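PDB 4XC9: oxidase/hydroxylase, which probably acts as an iron- and 2-oxoglutarate-dependent dioxygenase of the phytanoyl-CoA dioxygenase family, in the cupin clan. Local coordinates for residues R84-Y89 against C133-A138; R70-V75 against F222-T227; G151-V156 against L204-R209. One frame throughout, in Å; residues are numbered along the deposited sequence.

Contact 1: residues R84-Y89 against C133-A138; sequences RLLEGY and CPYVKA
Glu87 meets Tyr135 and Lys137 across the intervening strand 217-226, so the contact joins next-but-one strands in the larger antiparallel sheet of this cupin-clan fold. A classic beta bulge, with Leu86 and Glu87 both facing Gly223 of the middle strand, lets two successive side chains point toward 133-138.

The polar part converges on one oxygen, Glu87 OE2. Tyr135 OH donates a 2.8 Å hydrogen bond to Glu87 OE2, arriving from above the carboxylate plane, about 40° out of it, with the ring and carboxylate planes at right angles. Lys137 adds a salt bridge, its NZ 3.5 Å from Glu87 OE2. A water closes the triangle: it donates to Glu87 OE2 at 3.1 Å and accepts from Lys137 NZ at 2.8 Å. The lysine chain bends at its third torsion (chi3 -96°), which lays CE and NZ beside the carboxylate. NZ also has a long, weak ion pair with the iron ligand Glu202.

The apolar part is smaller. Leu86 CD1 rests 3.6 Å from Tyr135 CE2. A phenylalanine in place of Tyr135 would probably leave Glu87 OE2 without its hydroxyl donor and the carboxylate freer to turn.

Both Tyr89 and Lys137 are known to bind 2-oxoglutarate, which places this group in the cosubstrate pocket. Here they cross at about a right angle: Lys137 CE sits at the edge of the Tyr89 ring, and Lys137 NZ lies 3.6 Å from Tyr89 OH.

Contact 2: residues R70-V75 against F222-T227; sequences RLLAPV and FGYGPT
Phe222 and Tyr224 share one first torsion, CG anti to the carbonyl carbon (chi1 -52° and -54°), and it sends both rings toward the helix, Phe222 to Leu71 and Tyr224 to Leu71, Leu72 and Val75. The residues alternating with them are Gly223 and Gly225, which carry no side chain on the other face of the strand. Val75 has CG1 anti to its own backbone nitrogen, and this leaves both methyls directed at the tyrosine.

Tyr224 is the centre of the packing, met along its whole length. At its root, Val75 CG1 sits 3.7 Å from Tyr224 CB, while Val75 CG2 lies 3.7 Å from Tyr224 CD1. Leu72 approaches from the same side of the ring plane but over the other flank, its CD2 3.5 Å from Tyr224 CE2. Leu71 takes the far end, with CD2 at 3.8 Å from Tyr224 OH. The same methyl bridges to the second ring, Leu71 CD2 being 3.9 Å from Phe222 CD1. No hydrogen bond crosses between the segments; the buried hydroxyl of Tyr224 is satisfied by the carbonyl oxygen of Ala66.

Helix and strand segments run 10.4 Å apart at closest approach, their directions 42° from parallel. Pro74, whose nitrogen cannot donate, kinks the helix between the leucines and Val75.

This is plain helix-on-sheet packing. Helix 69-79 covers strand 217-226 and also neighbouring strand 136-141, where Leu71 reaches Ala138 and Val75 reaches Val136. Helix 60-66 closes over Phe222 with Leu65 and Ala66, strand 83-93 supplies Leu83 and Leu85 beside Tyr224, and Leu242 of the second subunit packs on Leu72 and Tyr224.

Contact 3: residues G151-V156 against L204-R209; sequences GSFCYV and LMHGTR
His206, which packs against Phe153 across the strand pair, donates from ND1 to Leu204 O at 2.8 Å, the shortest hydrogen bond here. The acceptor lies only 7° out of the imidazole plane, although the donor stands well above the carbonyl plane, and the bond fixes the rotation of the ring.

Strands 153-156 and 206-208 are antiparallel. Cys154 and Gly207 form the hydrogen-bonded pair, with Gly207 N to Cys154 O at 2.9 Å and Cys154 N to Gly207 O at 3.1 Å. Beyond the pair on one side, Val156 N reaches Met205 O at 2.9 Å; on the other, Arg209 N bonds to Ser152 O at 3.1 Å.

Phe153, Tyr155, His206 and Thr208 project from one face. The Phe153 and His206 planes are tilted 29° and the rings are displaced, meeting at their margins, Phe153 CE1 3.6 Å from His206 CD2. Leu204 CD2 touches both neighbours, lying at the edge of the Phe153 ring and 3.8 Å from Tyr155 CB. On the other face Cys154 SG lies over the backbone of Gly207, which has no side chain there, and the Arg209 chain bends at its second torsion (chi2 -79°) to pass beside the cysteine. The guanidinium of Arg209 then finds Asp189, which also binds Ser152 OG.

His206 is an iron ligand, and His102 of the adjoining strand and Glu202 complete the protein's share of the site. With ND1 committed to Leu204 O, NE2 is probably the nitrogen that faces the metal, so second-shell bonding and the Phe153 contact together probably aim the imidazole at the iron.

How the contacts relate
Contacts 1 and 2 belong to the larger sheet and share strand 217-226: Leu86 N and Ala138 N of contact 1 probably bond to its carbonyls at Gly223 and Phe222. Contact 3 lies in the smaller sheet, about 18 Å from contact 1 and 21 Å from contact 2, centre to centre. Place sets chemistry. Partly buried contact 1 is charged and hydrated at the cosubstrate pocket; contact 2, wholly buried between helix 69-79 and the sheet, is apolar between its segments; buried contact 3 rests on backbone hydrogen bonds and holds an iron ligand. Both 1 and 2 also touch the second subunit, whereas contact 3 packs on the third.

Contact 1: residues R84-Y89 against C133-A138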
loop_
_atom_site.group_PDB
_atom_site.type_symbol
_atom_site.label_atom_id
_atom_site.label_comp_id
_atom_site.label_asym_id
_atom_site.label_seq_id
_atom_site.Cartn_x
_atom_site.Cartn_y
_atom_site.Cartn_z
ATOM N N ARG B 84 0.001 21.721 -12.218
ATOM C CA ARG B 84 -0.939 22.826 -12.350
ATOM C C ARG B 84 -0.978 23.623 -11.057
ATOM O O ARG B 84 -1.139 23.046 -9.970
ATOM C CB ARG B 84 -2.339 22.326 -12.675
ATOM C CG ARG B 84 -3.359 23.437 -12.789
ATOM C CD ARG B 84 -4.744 22.884 -13.026
ATOM N NE ARG B 84 -5.666 23.934 -13.443
ATOM C CZ ARG B 84 -6.983 23.793 -13.528
ATOM N NH1 ARG B 84 -7.557 22.639 -13.224
ATOM N NH2 ARG B 84 -7.732 24.816 -13.914
ATOM N N LEU B 85 -0.822 24.941 -11.175
ATOM C CA LEU B 85 -0.950 25.856 -10.038
ATOM C C LEU B 85 -2.392 25.869 -9.575
ATOM O O LEU B 85 -3.280 26.223 -10.337
ATOM C CB LEU B 85 -0.500 27.272 -10.404
ATOM C CG LEU B 85 -0.658 28.296 -9.278
ATOM C CD1 LEU B 85 0.286 27.991 -8.120
ATOM C CD2 LEU B 85 -0.438 29.720 -9.782
ATOM N N LEU B 86 -2.621 25.465 -8.328
ATOM C CA LEU B 86 -3.972 25.265 -7.814
ATOM C C LEU B 86 -4.430 26.416 -6.949
ATOM O O LEU B 86 -5.623 26.661 -6.825
ATOM C CB LEU B 86 -4.052 23.962 -7.024
ATOM C CG LEU B 86 -3.911 22.729 -7.917
ATOM C CD1 LEU B 86 -4.022 21.448 -7.101
ATOM C CD2 LEU B 86 -4.967 22.776 -9.001
ATOM N N GLU B 87 -3.479 27.114 -6.341
ATOM C CA GLU B 87 -3.807 28.271 -5.540
ATOM C C GLU B 87 -2.552 29.067 -5.195
ATOM O O GLU B 87 -1.421 28.578 -5.292
ATOM C CB GLU B 87 -4.545 27.860 -4.260
ATOM C CG GLU B 87 -3.654 27.255 -3.179
ATOM C CD GLU B 87 -4.430 26.861 -1.930
ATOM O OE1 GLU B 87 -5.063 27.743 -1.310
ATOM O OE2 GLU B 87 -4.411 25.664 -1.563
ATOM N N GLY B 88 -2.780 30.311 -4.802
ATOM C CA GLY B 88 -1.734 31.191 -4.334
ATOM C C GLY B 88 -2.412 32.281 -3.526
ATOM O O GLY B 88 -3.336 32.937 -4.005
ATOM N N TYR B 89 -1.967 32.452 -2.287
ATOM C CA TYR B 89 -2.537 33.458 -1.409
ATOM C C TYR B 89 -1.489 33.981 -0.438
ATOM O O TYR B 89 -0.465 33.340 -0.217
ATOM C CB TYR B 89 -3.735 32.892 -0.637
ATOM C CG TYR B 89 -3.399 31.742 0.284
ATOM C CD1 TYR B 89 -3.030 31.961 1.613
ATOM C CD2 TYR B 89 -3.459 30.429 -0.176
ATOM C CE1 TYR B 89 -2.719 30.889 2.462
ATOM C CE2 TYR B 89 -3.150 29.357 0.657
ATOM C CZ TYR B 89 -2.780 29.592 1.969
ATOM O OH TYR B 89 -2.487 28.514 2.768
ATOM N N CYS B 133 2.605 12.777 -4.462
ATOM C CA CYS B 133 1.661 13.504 -3.616
ATOM C C CYS B 133 0.800 14.387 -4.490
ATOM O O CYS B 133 1.316 15.188 -5.259
ATOM C CB CYS B 133 2.393 14.357 -2.577
ATOM S SG CYS B 133 3.671 13.479 -1.680
ATOM N N PRO B 134 -0.519 14.230 -4.402
ATOM C CA PRO B 134 -1.363 14.951 -5.353
ATOM C C PRO B 134 -1.577 16.420 -4.962
ATOM O O PRO B 134 -1.963 17.242 -5.801
ATOM C CB PRO B 134 -2.669 14.168 -5.299
ATOM C CG PRO B 134 -2.723 13.679 -3.902
ATOM C CD PRO B 134 -1.298 13.316 -3.552
ATOM N N TYR B 135 -1.316 16.759 -3.707
ATOM C CA TYR B 135 -1.508 18.140 -3.268
ATOM C C TYR B 135 -0.423 18.598 -2.312
ATOM O O TYR B 135 -0.389 18.186 -1.150
ATOM C CB TYR B 135 -2.873 18.308 -2.592
ATOM C CG TYR B 135 -3.442 19.686 -2.759
ATOM C CD1 TYR B 135 -2.806 20.791 -2.202
ATOM C CD2 TYR B 135 -4.600 19.890 -3.492
ATOM C CE1 TYR B 135 -3.309 22.057 -2.358
ATOM C CE2 TYR B 135 -5.117 21.161 -3.661
ATOM C CZ TYR B 135 -4.467 22.242 -3.087
ATOM O OH TYR B 135 -4.968 23.514 -3.248
ATOM N N VAL B 136 0.467 19.457 -2.789
ATOM C CA VAL B 136 1.472 20.026 -1.903
ATOM C C VAL B 136 1.431 21.551 -1.896
ATOM O O VAL B 136 0.907 22.191 -2.811
ATOM C CB VAL B 136 2.882 19.554 -2.273
ATOM C CG1 VAL B 136 2.909 18.040 -2.319
ATOM C CG2 VAL B 136 3.303 20.157 -3.604
ATOM N N LYS B 137 1.978 22.122 -0.837
ATOM C CA LYS B 137 1.955 23.558 -0.641
ATOM C C LYS B 137 3.355 24.029 -0.303
ATOM O O LYS B 137 4.041 23.421 0.534
ATOM C CB LYS B 137 0.967 23.937 0.465
ATOM C CG LYS B 137 0.424 25.353 0.379
ATOM C CD LYS B 137 -0.736 25.571 1.362
ATOM C CE LYS B 137 -2.083 25.375 0.684
ATOM N NZ LYS B 137 -3.168 25.186 1.682
ATOM N N ALA B 138 3.785 25.079 -0.997
ATOM C CA ALA B 138 5.060 25.735 -0.727
ATOM C C ALA B 138 4.778 27.028 0.014
ATOM O O ALA B 138 4.227 27.951 -0.560
ATOM C CB ALA B 138 5.823 26.000 -2.030
HETATM O O HOH W 1 -5.788 24.580 0.961
#

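Contact 2: residues R70-V75 against F222-T227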
loop_
_atom_site.group_PDB
_atom_site.type_symbol
_atom_site.label_atom_id
_atom_site.label_comp_id
_atom_site.label_asym_id
_atom_site.label_seq_id
_atom_site.Cartn_x
_atom_site.Cartn_y
_atom_site.Cartn_z
ATOM N N ARG B 70 12.725 27.971 -7.888
ATOM C CA ARG B 70 13.049 27.696 -6.493
ATOM C C ARG B 70 11.875 27.047 -5.770
ATOM O O ARG B 70 12.049 26.404 -4.735
ATOM C CB ARG B 70 13.468 28.965 -5.773
ATOM C CG ARG B 70 14.946 29.219 -5.846
ATOM C CD ARG B 70 15.217 30.460 -6.641
ATOM N NE ARG B 70 15.311 31.624 -5.770
ATOM C CZ ARG B 70 14.604 32.737 -5.916
ATOM N NH1 ARG B 70 14.787 33.729 -5.063
ATOM N NH2 ARG B 70 13.724 32.861 -6.907
ATOM N N LEU B 71 10.684 27.225 -6.328
ATOM C CA LEU B 71 9.486 26.587 -5.817
ATOM C C LEU B 71 9.130 25.362 -6.643
ATOM O O LEU B 71 8.804 24.314 -6.095
ATOM C CB LEU B 71 8.313 27.560 -5.816
ATOM C CG LEU B 71 8.072 28.370 -4.541
ATOM C CD1 LEU B 71 9.362 28.983 -4.038
ATOM C CD2 LEU B 71 7.012 29.447 -4.785
ATOM N N LEU B 72 9.178 25.485 -7.963
ATOM C CA LEU B 72 8.743 24.378 -8.807
ATOM C C LEU B 72 9.658 23.144 -8.670
ATOM O O LEU B 72 9.174 22.015 -8.689
ATOM C CB LEU B 72 8.654 24.812 -10.276
ATOM C CG LEU B 72 7.648 25.922 -10.603
ATOM C CD1 LEU B 72 7.447 26.059 -12.113
ATOM C CD2 LEU B 72 6.319 25.695 -9.899
ATOM N N ALA B 73 10.963 23.360 -8.526
ATOM C CA ALA B 73 11.906 22.246 -8.498
ATOM C C ALA B 73 11.650 21.260 -7.335
ATOM O O ALA B 73 11.550 20.061 -7.582
ATOM C CB ALA B 73 13.344 22.763 -8.460
ATOM N N PRO B 74 11.526 21.750 -6.078
ATOM C CA PRO B 74 11.193 20.779 -5.027
ATOM C C PRO B 74 9.776 20.205 -5.177
ATOM O O PRO B 74 9.567 19.027 -4.889
ATOM C CB PRO B 74 11.302 21.597 -3.730
ATOM C CG PRO B 74 11.960 22.889 -4.111
ATOM C CD PRO B 74 11.617 23.119 -5.535
ATOM N N VAL B 75 8.821 21.026 -5.609
ATOM C CA VAL B 75 7.453 20.562 -5.807
ATOM C C VAL B 75 7.377 19.399 -6.814
ATOM O O VAL B 75 6.705 18.401 -6.567
ATOM C CB VAL B 75 6.542 21.718 -6.284
ATOM C CG1 VAL B 75 5.265 21.178 -6.911
ATOM C CG2 VAL B 75 6.234 22.682 -5.131
ATOM N N PHE B 222 1.715 28.741 -1.982
ATOM C CA PHE B 222 1.257 28.281 -3.284
ATOM C C PHE B 222 1.025 26.768 -3.285
ATOM O O PHE B 222 1.803 25.984 -2.718
ATOM C CB PHE B 222 2.248 28.712 -4.352
ATOM C CG PHE B 222 2.564 30.174 -4.294
ATOM C CD1 PHE B 222 3.584 30.648 -3.467
ATOM C CD2 PHE B 222 1.817 31.083 -5.025
ATOM C CE1 PHE B 222 3.868 31.994 -3.393
ATOM C CE2 PHE B 222 2.091 32.435 -4.959
ATOM C CZ PHE B 222 3.116 32.894 -4.140
ATOM N N GLY B 223 -0.083 26.381 -3.908
ATOM C CA GLY B 223 -0.547 25.019 -3.897
ATOM C C GLY B 223 -0.445 24.445 -5.288
ATOM O O GLY B 223 -0.912 25.040 -6.260
ATOM N N TYR B 224 0.180 23.278 -5.385
ATOM C CA TYR B 224 0.366 22.642 -6.669
ATOM C C TYR B 224 -0.258 21.257 -6.612
ATOM O O TYR B 224 -0.334 20.650 -5.543
ATOM C CB TYR B 224 1.852 22.568 -7.022
ATOM C CG TYR B 224 2.551 23.912 -6.968
ATOM C CD1 TYR B 224 3.032 24.426 -5.760
ATOM C CD2 TYR B 224 2.727 24.669 -8.123
ATOM C CE1 TYR B 224 3.671 25.649 -5.708
ATOM C CE2 TYR B 224 3.367 25.896 -8.084
ATOM C CZ TYR B 224 3.831 26.384 -6.879
ATOM O OH TYR B 224 4.470 27.597 -6.852
ATOM N N GLY B 225 -0.724 20.777 -7.760
ATOM C CA GLY B 225 -1.265 19.443 -7.876
ATOM C C GLY B 225 -1.164 19.018 -9.318
ATOM O O GLY B 225 -0.509 19.687 -10.105
ATOM N N PRO B 226 -1.802 17.895 -9.672
ATOM C CA PRO B 226 -1.781 17.411 -11.053
ATOM C C PRO B 226 -2.700 18.232 -11.969
ATOM O O PRO B 226 -3.606 18.932 -11.485
ATOM C CB PRO B 226 -2.275 15.966 -10.920
ATOM C CG PRO B 226 -2.103 15.633 -9.436
ATOM C CD PRO B 226 -2.436 16.919 -8.773
ATOM N N THR B 227 -2.466 18.142 -13.276
ATOM C CA THR B 227 -3.222 18.930 -14.246
ATOM C C THR B 227 -4.709 18.583 -14.270
ATOM O O THR B 227 -5.489 19.334 -14.838
ATOM C CB THR B 227 -2.672 18.768 -15.683
ATOM O OG1 THR B 227 -2.709 17.385 -16.070
ATOM C CG2 THR B 227 -1.264 19.285 -15.788
#

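Contact 3: residues G151-V156 against L204-R209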
loop_
_atom_site.group_PDB
_atom_site.type_symbol
_atom_site.label_atom_id
_atom_site.label_comp_id
_atom_site.label_asym_id
_atom_site.label_seq_id
_atom_site.Cartn_x
_atom_site.Cartn_y
_atom_site.Cartn_z
ATOM N N GLY B 151 3.227 32.173 17.221
ATOM C CA GLY B 151 2.320 31.666 16.208
ATOM C C GLY B 151 2.960 30.714 15.209
ATOM O O GLY B 151 2.757 30.855 14.012
ATOM N N SER B 152 3.727 29.741 15.701
ATOM C CA SER B 152 4.480 28.842 14.816
ATOM C C SER B 152 3.633 27.721 14.204
ATOM O O SER B 152 2.729 27.180 14.855
ATOM C CB SER B 152 5.681 28.227 15.563
ATOM O OG SER B 152 5.293 27.426 16.673
ATOM N N PHE B 153 3.919 27.410 12.939
ATOM C CA PHE B 153 3.469 26.169 12.307
ATOM C C PHE B 153 3.638 25.009 13.288
ATOM O O PHE B 153 4.689 24.864 13.905
ATOM C CB PHE B 153 4.269 25.907 11.017
ATOM C CG PHE B 153 3.840 24.666 10.245
ATOM C CD1 PHE B 153 2.773 24.708 9.373
ATOM C CD2 PHE B 153 4.533 23.482 10.365
ATOM C CE1 PHE B 153 2.393 23.581 8.658
ATOM C CE2 PHE B 153 4.157 22.351 9.639
ATOM C CZ PHE B 153 3.094 22.400 8.801
ATOM N N CYS B 154 2.598 24.208 13.467
ATOM C CA CYS B 154 2.723 23.016 14.288
ATOM C C CYS B 154 1.971 21.863 13.627
ATOM O O CYS B 154 1.064 22.082 12.818
ATOM C CB CYS B 154 2.221 23.267 15.715
ATOM S SG CYS B 154 0.490 23.744 15.843
ATOM N N TYR B 155 2.368 20.637 13.958
ATOM C CA TYR B 155 1.889 19.461 13.233
ATOM C C TYR B 155 1.862 18.239 14.117
ATOM O O TYR B 155 2.600 18.148 15.092
ATOM C CB TYR B 155 2.767 19.185 12.007
ATOM C CG TYR B 155 4.184 18.819 12.383
ATOM C CD1 TYR B 155 5.120 19.803 12.691
ATOM C CD2 TYR B 155 4.588 17.493 12.434
ATOM C CE1 TYR B 155 6.411 19.472 13.043
ATOM C CE2 TYR B 155 5.882 17.150 12.784
ATOM C CZ TYR B 155 6.783 18.138 13.093
ATOM O OH TYR B 155 8.059 17.795 13.451
ATOM N N VAL B 156 1.002 17.292 13.768
ATOM C CA VAL B 156 0.961 16.007 14.455
ATOM C C VAL B 156 1.882 15.024 13.732
ATOM O O VAL B 156 1.658 14.677 12.560
ATOM C CB VAL B 156 -0.478 15.452 14.519
ATOM C CG1 VAL B 156 -0.489 13.979 15.015
ATOM C CG2 VAL B 156 -1.343 16.366 15.387
ATOM N N LEU B 204 -0.614 15.974 5.822
ATOM C CA LEU B 204 -0.180 16.227 7.193
ATOM C C LEU B 204 -1.262 16.960 7.986
ATOM O O LEU B 204 -1.851 17.904 7.476
ATOM C CB LEU B 204 1.110 17.053 7.188
ATOM C CG LEU B 204 1.821 17.328 8.507
ATOM C CD1 LEU B 204 2.337 16.030 9.074
ATOM C CD2 LEU B 204 2.953 18.317 8.292
ATOM N N MET B 205 -1.536 16.523 9.216
ATOM C CA MET B 205 -2.471 17.240 10.090
ATOM C C MET B 205 -1.712 18.346 10.819
ATOM O O MET B 205 -0.853 18.077 11.648
ATOM C CB MET B 205 -3.148 16.307 11.096
ATOM C CG MET B 205 -4.206 17.002 11.999
ATOM S SD MET B 205 -5.000 15.881 13.197
ATOM C CE MET B 205 -5.763 14.699 12.089
ATOM N N HIS B 206 -2.032 19.592 10.501
ATOM C CA HIS B 206 -1.231 20.719 10.961
ATOM C C HIS B 206 -2.093 21.928 11.263
ATOM O O HIS B 206 -3.284 21.960 10.947
ATOM C CB HIS B 206 -0.199 21.098 9.897
ATOM C CG HIS B 206 -0.817 21.554 8.617
ATOM N ND1 HIS B 206 -1.328 20.673 7.685
ATOM C CD2 HIS B 206 -1.060 22.795 8.133
ATOM C CE1 HIS B 206 -1.833 21.354 6.670
ATOM N NE2 HIS B 206 -1.682 22.644 6.917
ATOM N N GLY B 207 -1.477 22.944 11.855
ATOM C CA GLY B 207 -2.188 24.152 12.203
ATOM C C GLY B 207 -1.205 25.212 12.626
ATOM O O GLY B 207 -0.061 25.219 12.176
ATOM N N THR B 208 -1.649 26.105 13.500
ATOM C CA THR B 208 -0.816 27.224 13.926
ATOM C C THR B 208 -1.101 27.596 15.374
ATOM O O THR B 208 -2.253 27.807 15.753
ATOM C CB THR B 208 -1.041 28.466 13.037
ATOM O OG1 THR B 208 -0.805 28.134 11.656
ATOM C CG2 THR B 208 -0.111 29.551 13.444
ATOM N N ARG B 209 -0.051 27.656 16.185
ATOM C CA ARG B 209 -0.190 28.093 17.572
ATOM C C ARG B 209 -0.818 29.479 17.698
ATOM O O ARG B 209 -0.765 30.298 16.778
ATOM C CB ARG B 209 1.165 28.114 18.266
ATOM C CG ARG B 209 1.840 26.815 18.280
ATOM C CD ARG B 209 1.284 25.900 19.336
ATOM N NE ARG B 209 2.214 24.798 19.503
ATOM C CZ ARG B 209 2.043 23.782 20.331
ATOM N NH1 ARG B 209 0.956 23.719 21.094
ATOM N NH2 ARG B 209 2.968 22.834 20.387
#